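Local atomic coordinates of TerD domain-containing protein (Streptomyces avermitilis, PDB entry 2QNG), a protein that is of unknown function but binds calcium ions through a TerD domain, the beta-sandwich module of the CAPAB/TerDEXZ family. Residues 124-129 with 156-161. Sequence-based numbering, arbitrary orientation.
Sequences DAHRTF and GSTAAT
The ring of Phe129 meets Ala159 at its edge: Phe129 CE2 stands 3.8 Å from Ala159 C, which lies near the ring plane, and the CB of Ala160 reaches CE2 obliquely at 4.0 Å. With CG anti to the carbonyl carbon, chi1 (-73°) carries the ring toward the start of strand 159-167, where the small methyl of Ala160 can come close to CE2. Phe151 stacks on the same ring, and Ile120 and Leu51, a calcium ligand, also lie close. A backbone bond joins the two segments next to the ring, Phe129 N donating to Ser157 O at 3.0 Å, rather bent at hydrogen (138°). In the fold, this joins the loop between strands 111-120 and 135-141 to the entry of strand 159-167, where Thr158 and Ala159 form a classic beta bulge opposite Tyr182. Were Phe129 an alanine, a gap beside Ala160 would probably open and Phe151 would be left without its stacking partner. Both threonines suit their places, with a methyl for packing and a hydroxyl for a backbone carbonyl. Thr128 sets CG2 3.3 Å from Gly156 O while its OG1 bonds to Leu155 O; Thr158 lays CG2 3.5 Å from Arg127 O and sends its OG1 to Ser184 O.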
loop_
_atom_site.group_PDB
_atom_site.type_symbol
_atom_site.label_atom_id
_atom_site.label_comp_id
_atom_site.label_asym_id
_atom_site.label_seq_id
_atom_site.Cartn_x
_atom_site.Cartn_y
_atom_site.Cartn_z
ATOM N N ASP A 124 2.630 5.575 -19.028
ATOM C CA ASP A 124 3.370 6.638 -19.735
ATOM C C ASP A 124 4.879 6.384 -19.937
ATOM O O ASP A 124 5.510 6.987 -20.813
ATOM C CB ASP A 124 3.208 7.975 -19.006
ATOM C CG ASP A 124 1.770 8.492 -18.981
ATOM O OD1 ASP A 124 0.933 8.113 -19.834
ATOM O OD2 ASP A 124 1.494 9.328 -18.091
ATOM N N ALA A 125 5.456 5.489 -19.138
ATOM C CA ALA A 125 6.902 5.237 -19.163
ATOM C C ALA A 125 7.185 4.125 -18.185
ATOM O O ALA A 125 6.604 4.082 -17.114
ATOM C CB ALA A 125 7.678 6.478 -18.729
ATOM N N HIS A 126 8.093 3.230 -18.542
ATOM C CA HIS A 126 8.621 2.266 -17.612
ATOM C C HIS A 126 9.371 3.045 -16.526
ATOM O O HIS A 126 10.268 3.844 -16.827
ATOM C CB HIS A 126 9.546 1.333 -18.385
ATOM C CG HIS A 126 10.348 0.404 -17.521
ATOM N ND1 HIS A 126 9.797 -0.640 -16.801
ATOM C CD2 HIS A 126 11.683 0.349 -17.299
ATOM C CE1 HIS A 126 10.761 -1.284 -16.157
ATOM N NE2 HIS A 126 11.915 -0.713 -16.461
ATOM N N ARG A 127 9.004 2.811 -15.269
ATOM C CA ARG A 127 9.593 3.560 -14.162
ATOM C C ARG A 127 9.659 2.661 -12.969
ATOM O O ARG A 127 8.648 2.067 -12.579
ATOM C CB ARG A 127 8.760 4.811 -13.843
ATOM C CG ARG A 127 9.434 5.755 -12.854
ATOM C CD ARG A 127 8.570 6.961 -12.496
ATOM N NE ARG A 127 8.232 7.765 -13.662
ATOM C CZ ARG A 127 9.012 8.710 -14.173
ATOM N NH1 ARG A 127 10.193 8.987 -13.625
ATOM N NH2 ARG A 127 8.614 9.373 -15.256
ATOM N N THR A 128 10.853 2.539 -12.398
ATOM C CA THR A 128 11.033 1.772 -11.168
ATOM C C THR A 128 11.309 2.715 -10.003
ATOM O O THR A 128 11.414 3.936 -10.198
ATOM C CB THR A 128 12.190 0.772 -11.299
ATOM O OG1 THR A 128 13.433 1.488 -11.360
ATOM C CG2 THR A 128 12.029 -0.092 -12.564
ATOM N N PHE A 129 11.426 2.185 -8.775
ATOM C CA PHE A 129 11.618 3.111 -7.647
ATOM C C PHE A 129 12.850 4.003 -7.752
ATOM O O PHE A 129 12.814 5.137 -7.257
ATOM C CB PHE A 129 11.504 2.400 -6.292
ATOM C CG PHE A 129 10.089 2.028 -5.943
ATOM C CD1 PHE A 129 9.181 2.980 -5.492
ATOM C CD2 PHE A 129 9.654 0.724 -6.107
ATOM C CE1 PHE A 129 7.855 2.629 -5.210
ATOM C CE2 PHE A 129 8.325 0.363 -5.818
ATOM C CZ PHE A 129 7.441 1.323 -5.375
ATOM N N GLY A 156 14.804 -1.480 -8.258
ATOM C CA GLY A 156 14.522 -1.955 -9.592
ATOM C C GLY A 156 13.086 -2.391 -9.813
ATOM O O GLY A 156 12.772 -2.869 -10.901
ATOM N N SER A 157 12.214 -2.229 -8.806
ATOM C CA SER A 157 10.845 -2.708 -8.903
ATOM C C SER A 157 9.868 -1.641 -9.390
ATOM O O SER A 157 10.115 -0.447 -9.187
ATOM C CB SER A 157 10.400 -3.178 -7.512
ATOM O OG SER A 157 11.184 -4.313 -7.100
ATOM N N THR A 158 8.747 -2.091 -9.962
ATOM C CA THR A 158 7.672 -1.203 -10.408
ATOM C C THR A 158 6.525 -1.124 -9.389
ATOM O O THR A 158 5.623 -0.314 -9.537
ATOM C CB THR A 158 7.140 -1.655 -11.769
ATOM O OG1 THR A 158 6.814 -3.042 -11.685
ATOM C CG2 THR A 158 8.221 -1.436 -12.848
ATOM N N ALA A 159 6.564 -1.978 -8.373
ATOM C CA ALA A 159 5.554 -2.009 -7.313
ATOM C C ALA A 159 6.174 -2.718 -6.120
ATOM O O ALA A 159 7.174 -3.443 -6.268
ATOM C CB ALA A 159 4.286 -2.731 -7.760
ATOM N N ALA A 160 5.605 -2.519 -4.934
ATOM C CA ALA A 160 6.104 -3.237 -3.760
ATOM C C ALA A 160 4.990 -3.419 -2.753
ATOM O O ALA A 160 4.182 -2.498 -2.555
ATOM C CB ALA A 160 7.264 -2.446 -3.102
ATOM N N THR A 161 4.922 -4.581 -2.116
ATOM C CA THR A 161 4.123 -4.629 -0.890
ATOM C C THR A 161 4.988 -4.032 0.228
ATOM O O THR A 161 6.228 -4.185 0.224
ATOM C CB THR A 161 3.693 -6.057 -0.534
ATOM O OG1 THR A 161 4.848 -6.895 -0.412
ATOM C CG2 THR A 161 2.757 -6.645 -1.607
#